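Local atomic coordinates of putative glycosidase ph117-related (Bacteroides thetaiotaomicron, PDB entry 5A7V), a protein that probably acts as a GH130-family glycosidase on beta-mannosides and binds mannose in a central pocket. Residues E232-A237 / T271-P276; C144-I149 / F348-V353. All coordinates share one frame; numbering follows the deposited sequence.

Contact 1: residues E232-A237 / T271-P276; sequences EHVFAA and TECGPP. With MAN (alpha-D-mannopyranose), chain E.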
loop_
_atom_site.group_PDB
_atom_site.type_symbol
_atom_site.label_atom_id
_atom_site.label_comp_id
_atom_site.label_asym_id
_atom_site.label_seq_id
_atom_site.Cartn_x
_atom_site.Cartn_y
_atom_site.Cartn_z
ATOM N N GLU A 232 -8.550 -4.903 8.783
ATOM C CA GLU A 232 -9.068 -6.157 9.353
ATOM C C GLU A 232 -10.049 -6.911 8.437
ATOM O O GLU A 232 -10.307 -8.090 8.623
ATOM C CB GLU A 232 -9.761 -5.887 10.690
ATOM C CG GLU A 232 -8.845 -5.321 11.767
ATOM C CD GLU A 232 -9.553 -4.858 13.048
ATOM O OE1 GLU A 232 -10.747 -5.098 13.220
ATOM O OE2 GLU A 232 -8.896 -4.251 13.888
ATOM N N HIS A 233 -10.671 -6.181 7.521
ATOM C CA HIS A 233 -11.586 -6.692 6.480
ATOM C C HIS A 233 -11.433 -5.763 5.280
ATOM O O HIS A 233 -10.924 -4.621 5.452
ATOM C CB HIS A 233 -13.060 -6.651 6.915
ATOM C CG HIS A 233 -13.310 -7.310 8.214
ATOM N ND1 HIS A 233 -13.604 -8.655 8.340
ATOM C CD2 HIS A 233 -13.259 -6.797 9.465
ATOM C CE1 HIS A 233 -13.712 -8.937 9.631
ATOM N NE2 HIS A 233 -13.495 -7.830 10.327
ATOM N N VAL A 234 -11.842 -6.252 4.115
ATOM C CA VAL A 234 -11.957 -5.368 2.940
ATOM C C VAL A 234 -13.364 -4.772 2.887
ATOM O O VAL A 234 -14.355 -5.503 2.817
ATOM C CB VAL A 234 -11.613 -6.097 1.620
ATOM C CG1 VAL A 234 -11.821 -5.197 0.423
ATOM C CG2 VAL A 234 -10.186 -6.641 1.705
ATOM N N PHE A 235 -13.393 -3.442 2.952
ATOM C CA PHE A 235 -14.584 -2.614 2.888
ATOM C C PHE A 235 -14.526 -1.809 1.561
ATOM O O PHE A 235 -13.541 -1.914 0.811
ATOM C CB PHE A 235 -14.629 -1.630 4.046
ATOM C CG PHE A 235 -14.606 -2.267 5.418
ATOM C CD1 PHE A 235 -15.698 -2.970 5.888
ATOM C CD2 PHE A 235 -13.484 -2.153 6.246
ATOM C CE1 PHE A 235 -15.680 -3.517 7.155
ATOM C CE2 PHE A 235 -13.466 -2.727 7.508
ATOM C CZ PHE A 235 -14.579 -3.400 7.954
ATOM N N ALA A 236 -15.580 -1.018 1.269
ATOM C CA ALA A 236 -15.566 -0.169 0.056
ATOM C C ALA A 236 -16.240 1.154 0.324
ATOM O O ALA A 236 -16.891 1.358 1.356
ATOM C CB ALA A 236 -16.175 -0.889 -1.119
ATOM N N ALA A 237 -16.000 2.086 -0.600
ATOM C CA ALA A 237 -16.587 3.427 -0.517
ATOM C C ALA A 237 -16.650 4.027 -1.916
ATOM O O ALA A 237 -15.912 3.640 -2.825
ATOM C CB ALA A 237 -15.727 4.315 0.382
ATOM N N THR A 271 -6.792 -8.854 6.203
ATOM C CA THR A 271 -6.863 -8.718 4.724
ATOM C C THR A 271 -6.806 -7.211 4.434
ATOM O O THR A 271 -7.851 -6.532 4.444
ATOM C CB THR A 271 -8.172 -9.334 4.114
ATOM O OG1 THR A 271 -9.298 -8.795 4.817
ATOM C CG2 THR A 271 -8.204 -10.855 4.255
ATOM N N GLU A 272 -5.617 -6.701 4.222
ATOM C CA GLU A 272 -5.377 -5.259 4.261
ATOM C C GLU A 272 -5.023 -4.774 2.865
ATOM O O GLU A 272 -4.110 -5.236 2.203
ATOM C CB GLU A 272 -4.221 -4.947 5.208
ATOM C CG GLU A 272 -3.868 -3.446 5.242
ATOM C CD GLU A 272 -3.017 -3.020 6.401
ATOM O OE1 GLU A 272 -2.379 -3.931 7.044
ATOM O OE2 GLU A 272 -3.005 -1.818 6.728
ATOM N N CYS A 273 -5.818 -3.814 2.383
ATOM C CA CYS A 273 -5.677 -3.300 0.996
ATOM C C CYS A 273 -4.258 -2.873 0.699
ATOM O O CYS A 273 -3.601 -2.293 1.541
ATOM C CB CYS A 273 -6.700 -2.184 0.756
ATOM S SG CYS A 273 -8.419 -2.768 0.813
ATOM N N GLY A 274 -3.790 -3.141 -0.527
ATOM C CA GLY A 274 -2.442 -2.798 -0.945
ATOM C C GLY A 274 -2.402 -1.572 -1.897
ATOM O O GLY A 274 -2.943 -0.508 -1.523
ATOM N N PRO A 275 -1.827 -1.723 -3.076
ATOM C CA PRO A 275 -1.795 -0.591 -4.011
ATOM C C PRO A 275 -3.196 -0.298 -4.577
ATOM O O PRO A 275 -4.156 -1.004 -4.301
ATOM C CB PRO A 275 -0.873 -1.079 -5.120
ATOM C CG PRO A 275 -0.959 -2.566 -5.069
ATOM C CD PRO A 275 -1.215 -2.946 -3.658
ATOM N N PRO A 276 -3.333 0.756 -5.414
ATOM C CA PRO A 276 -4.615 1.013 -6.120
ATOM C C PRO A 276 -5.132 -0.238 -6.874
ATOM O O PRO A 276 -4.328 -1.034 -7.401
ATOM C CB PRO A 276 -4.230 2.162 -7.051
ATOM C CG PRO A 276 -3.151 2.890 -6.305
ATOM C CD PRO A 276 -2.337 1.802 -5.658
HETATM C C1 MAN E . -0.265 -2.512 9.642
HETATM C C2 MAN E . 0.059 -1.856 8.283
HETATM C C3 MAN E . 1.441 -1.186 8.155
HETATM C C4 MAN E . 2.544 -2.055 8.787
HETATM C C5 MAN E . 2.000 -3.355 9.409
HETATM C C6 MAN E . 3.084 -4.138 10.184
HETATM O O1 MAN E . -1.316 -3.617 9.523
HETATM O O2 MAN E . -0.968 -0.876 8.078
HETATM O O3 MAN E . 1.497 0.076 8.792
HETATM O O4 MAN E . 3.490 -2.291 7.765
HETATM O O5 MAN E . 0.926 -2.967 10.322
HETATM O O6 MAN E . 3.547 -3.348 11.286
#
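Thr271 and Val234 form the middle of this small buried contact, their side chains crossing at about a right angle. The CG2 methyl of Val234 lies 3.6 Å from the backbone O of Thr271 and 3.9 Å from Thr271 OG1. That hydroxyl sits between the backbone N and the carbonyl carbon (chi1 52°), which turns it toward the backbone at His233, where its closest neighbour is His233 CA at 3.5 Å. No polar partner for Thr271 OG1 is found in the model, so the hydroxyl is buried without a hydrogen-bonding partner. The other branch of Val234, with CG1 anti to the backbone N (chi1 176°), reaches across to Cys273, CG1 4.2 Å from SG. Leu286 of strand 283-291 touches both Val234 and Cys273 and extends this apolar patch, while His233 is tied elsewhere, through ND1 to Ser260. Glu272, between Thr271 and Cys273, points away from 232-237 and delivers its carboxylate to a bound alpha-mannose: the sugar O2 donates to Glu272 OE2 at 2.6 Å, and O1 lies 2.7 Å from Glu272 OE1. Ser204 also bonds OE2 and so helps to position the carboxylate. The alternation along strand 270-280 thus separates a packing face from a sugar-binding face. Glu232 and His233 lie in the connection between antiparallel strands 225-229 and 235-239, and 271-273 lie on strand 270-280, probably the inner strand of the next blade, an interface between adjacent blades consistent with the five-bladed beta-propeller of GH130 enzymes.

Contact 2: residues C144-I149 / F348-V353; sequences CEDPRI and FIEGMV. With MAN (alpha-D-mannopyranose), chain D; BMA (beta-D-mannopyranose), chain C; MAN (alpha-D-mannopyranose), chain E.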
loop_
_atom_site.group_PDB
_atom_site.type_symbol
_atom_site.label_atom_id
_atom_site.label_comp_id
_atom_site.label_asym_id
_atom_site.label_seq_id
_atom_site.Cartn_x
_atom_site.Cartn_y
_atom_site.Cartn_z
ATOM N N CYS A 144 2.286 11.027 9.199
ATOM C CA CYS A 144 1.556 10.700 7.969
ATOM C C CYS A 144 2.173 9.422 7.432
ATOM O O CYS A 144 3.344 9.395 7.060
ATOM C CB CYS A 144 1.688 11.851 6.961
ATOM S SG CYS A 144 1.292 13.468 7.672
ATOM N N GLU A 145 1.374 8.350 7.402
ATOM C CA GLU A 145 1.882 6.992 7.172
ATOM C C GLU A 145 1.309 6.362 5.909
ATOM O O GLU A 145 0.179 6.678 5.487
ATOM C CB GLU A 145 1.485 6.045 8.316
ATOM C CG GLU A 145 1.814 6.556 9.691
ATOM C CD GLU A 145 1.272 5.708 10.817
ATOM O OE1 GLU A 145 0.277 4.952 10.608
ATOM O OE2 GLU A 145 1.774 5.854 11.984
ATOM N N ASP A 146 2.052 5.455 5.309
ATOM C CA ASP A 146 1.496 4.445 4.406
ATOM C C ASP A 146 0.682 5.016 3.227
ATOM O O ASP A 146 -0.494 4.700 3.028
ATOM C CB ASP A 146 0.658 3.408 5.159
ATOM C CG ASP A 146 1.393 2.635 6.261
ATOM O OD1 ASP A 146 2.612 2.761 6.381
ATOM O OD2 ASP A 146 0.652 1.891 6.956
ATOM N N PRO A 147 1.349 5.857 2.423
ATOM C CA PRO A 147 0.635 6.495 1.299
ATOM C C PRO A 147 0.351 5.534 0.166
ATOM O O PRO A 147 1.133 4.631 -0.127
ATOM C CB PRO A 147 1.615 7.593 0.837
ATOM C CG PRO A 147 2.969 6.961 1.127
ATOM C CD PRO A 147 2.766 6.237 2.453
ATOM N N ARG A 148 -0.768 5.770 -0.527
ATOM C CA ARG A 148 -1.012 5.178 -1.831
ATOM C C ARG A 148 -1.385 6.341 -2.766
ATOM O O ARG A 148 -2.114 7.239 -2.339
ATOM C CB ARG A 148 -2.166 4.191 -1.855
ATOM C CG ARG A 148 -1.817 2.842 -1.265
ATOM C CD ARG A 148 -2.315 2.670 0.046
ATOM N NE ARG A 148 -2.301 1.291 0.581
ATOM C CZ ARG A 148 -2.027 1.085 1.842
ATOM N NH1 ARG A 148 -1.689 2.043 2.634
ATOM N NH2 ARG A 148 -2.007 -0.159 2.299
ATOM N N ILE A 149 -0.862 6.300 -3.998
ATOM C CA ILE A 149 -1.109 7.431 -4.942
ATOM C C ILE A 149 -1.663 6.881 -6.252
ATOM O O ILE A 149 -1.166 5.900 -6.812
ATOM C CB ILE A 149 0.157 8.251 -5.212
ATOM C CG1 ILE A 149 0.573 8.981 -3.921
ATOM C CG2 ILE A 149 -0.059 9.256 -6.346
ATOM C CD1 ILE A 149 1.940 9.639 -3.909
ATOM N N PHE A 348 5.119 -5.650 2.306
ATOM C CA PHE A 348 3.869 -4.886 2.422
ATOM C C PHE A 348 3.656 -4.088 1.126
ATOM O O PHE A 348 4.278 -3.051 0.917
ATOM C CB PHE A 348 3.908 -3.974 3.639
ATOM C CG PHE A 348 2.574 -3.419 4.016
ATOM C CD1 PHE A 348 1.648 -4.174 4.745
ATOM C CD2 PHE A 348 2.188 -2.136 3.563
ATOM C CE1 PHE A 348 0.401 -3.686 5.039
ATOM C CE2 PHE A 348 0.948 -1.654 3.884
ATOM C CZ PHE A 348 0.052 -2.391 4.609
ATOM N N ILE A 349 2.844 -4.651 0.229
ATOM C CA ILE A 349 2.701 -4.106 -1.102
ATOM C C ILE A 349 1.814 -2.883 -1.106
ATOM O O ILE A 349 0.761 -2.858 -0.478
ATOM C CB ILE A 349 2.266 -5.190 -2.098
ATOM C CG1 ILE A 349 0.895 -5.792 -1.783
ATOM C CG2 ILE A 349 3.335 -6.266 -2.246
ATOM C CD1 ILE A 349 0.213 -6.445 -2.969
ATOM N N GLU A 350 2.274 -1.858 -1.847
ATOM C CA GLU A 350 1.656 -0.557 -1.670
ATOM C C GLU A 350 1.750 0.364 -2.887
ATOM O O GLU A 350 0.896 1.281 -2.981
ATOM C CB GLU A 350 2.259 0.103 -0.451
ATOM C CG GLU A 350 1.539 1.326 0.064
ATOM C CD GLU A 350 2.034 1.763 1.424
ATOM O OE1 GLU A 350 2.377 0.916 2.278
ATOM O OE2 GLU A 350 2.055 2.991 1.747
ATOM N N GLY A 351 2.723 0.183 -3.766
ATOM C CA GLY A 351 2.831 1.007 -4.966
ATOM C C GLY A 351 2.992 0.157 -6.211
ATOM O O GLY A 351 3.644 -0.907 -6.148
ATOM N N MET A 352 2.427 0.605 -7.337
ATOM C CA MET A 352 2.622 -0.082 -8.592
ATOM C C MET A 352 2.682 0.960 -9.697
ATOM O O MET A 352 1.851 1.897 -9.696
ATOM C CB MET A 352 1.479 -1.035 -8.939
ATOM C CG MET A 352 1.405 -2.254 -8.127
ATOM S SD MET A 352 -0.048 -3.270 -8.528
ATOM C CE MET A 352 0.314 -4.067 -10.092
ATOM N N VAL A 353 3.578 0.768 -10.637
ATOM C CA VAL A 353 3.645 1.684 -11.807
ATOM C C VAL A 353 3.714 0.828 -13.061
ATOM O O VAL A 353 4.528 -0.085 -13.149
ATOM C CB VAL A 353 4.842 2.666 -11.764
ATOM C CG1 VAL A 353 4.642 3.781 -12.797
ATOM C CG2 VAL A 353 5.031 3.281 -10.395
HETATM C C1 MAN D . 0.236 0.184 13.783
HETATM C C2 MAN D . 0.990 -0.075 12.550
HETATM C C3 MAN D . 2.033 1.019 12.515
HETATM C C4 MAN D . 1.474 2.430 12.651
HETATM C C5 MAN D . 0.478 2.525 13.793
HETATM C C6 MAN D . -0.442 3.721 13.670
HETATM O O1 MAN D . 0.860 -0.098 14.977
HETATM O O2 MAN D . 0.206 0.071 11.371
HETATM O O3 MAN D . 2.813 1.010 11.311
HETATM O O4 MAN D . 2.546 3.356 12.908
HETATM O O5 MAN D . -0.381 1.403 13.839
HETATM O O6 MAN D . -1.195 3.724 12.452
HETATM C C1 BMA C . 0.339 0.048 13.732
HETATM C C2 BMA C . 1.326 0.021 12.559
HETATM C C3 BMA C . 2.227 1.231 12.650
HETATM C C4 BMA C . 1.398 2.497 12.739
HETATM C C5 BMA C . 0.277 2.370 13.777
HETATM C C6 BMA C . -0.669 3.556 13.771
HETATM O O1 BMA C . -0.546 -1.057 13.824
HETATM O O2 BMA C . 0.624 0.086 11.310
HETATM O O3 BMA C . 3.192 1.314 11.533
HETATM O O4 BMA C . 2.290 3.564 13.100
HETATM O O5 BMA C . -0.526 1.180 13.599
HETATM O O6 BMA C . -1.297 3.762 12.502
HETATM C C1 MAN E . -0.265 -2.512 9.642
HETATM C C2 MAN E . 0.059 -1.856 8.283
HETATM C C3 MAN E . 1.441 -1.186 8.155
HETATM C C4 MAN E . 2.544 -2.055 8.787
HETATM C C5 MAN E . 2.000 -3.355 9.409
HETATM C C6 MAN E . 3.084 -4.138 10.184
HETATM O O1 MAN E . -1.316 -3.617 9.523
HETATM O O2 MAN E . -0.968 -0.876 8.078
HETATM O O3 MAN E . 1.497 0.076 8.792
HETATM O O4 MAN E . 3.490 -2.291 7.765
HETATM O O5 MAN E . 0.926 -2.967 10.322
HETATM O O6 MAN E . 3.547 -3.348 11.286
HETATM O O HOH W 1 0.738 3.848 -4.391
#
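Glu350 meets Arg148 because its CG stands anti to the backbone N (chi1 -167°) and the chain beyond stays extended, while Arg148 bends sharply at chi2 (102°). The guanidinium and carboxylate consequently stack, their planes 11° apart, with Glu350 CG over one guanidinium face and 3.9 Å from Arg148 NE. The charges attract at long range without an N-H aimed at the carboxylate; NE, NH1 and NH2 each donate to a backbone carbonyl instead. Arg148 NH1 donates to Asp146 O at 2.9 Å from above the carbonyl plane, and NE and NH2 turn to carbonyls of strand 270-280. Phe348 comes up nearly perpendicular to the guanidinium, its CE2 3.7 Å from Arg148 NH2, and offers a ring face to an alpha-mannose, with CZ 3.7 Å from the sugar C2. Asp146 approaches the same sugar, OD2 lying 2.7 Å from its O3, while OD1 is held by Arg93 and Asn78. Next door, Glu145 faces the second sugar site, modelled as both alpha- and beta-mannose. A water joins the backbones, accepting from Ile149 N and donating to Glu350 O at 2.9 Å, beside a classic beta bulge in which Glu350 and Gly351 both face Tyr362. The two strands run roughly parallel at the centre of the fold. Glu350 OE2 lies 2.7 Å from Pro147 O, although the position of OE2 is uncertain, and OE1 is buried without a partner 4.5 Å from Asp146 OD1; such surroundings would probably favour a protonated Glu350, partly offset by the stacked arginine.

Both contacts are buried, but contact 2 lies near the middle of the chain, whereas contact 1 sits farther out, its centre about 12 Å from that of contact 2, and includes the exposed Glu232. Contact 1 is mainly van der Waals packing between a turn and a strand; contact 2 is built on a buried arginine-glutamate stack behind the residues that touch the sugar. Arg148 bridges them, with NE 2.8 Å from Gly274 O and NH2 2.8 Å from Cys273 O. Glu272 OE1 packs against Phe348 CE1, and the same alpha-mannose touches both contacts. Strands 143-151, 270-280 and 347-355, from three different sheets, therefore converge on one pocket, and 232-237 backs one of them from outside.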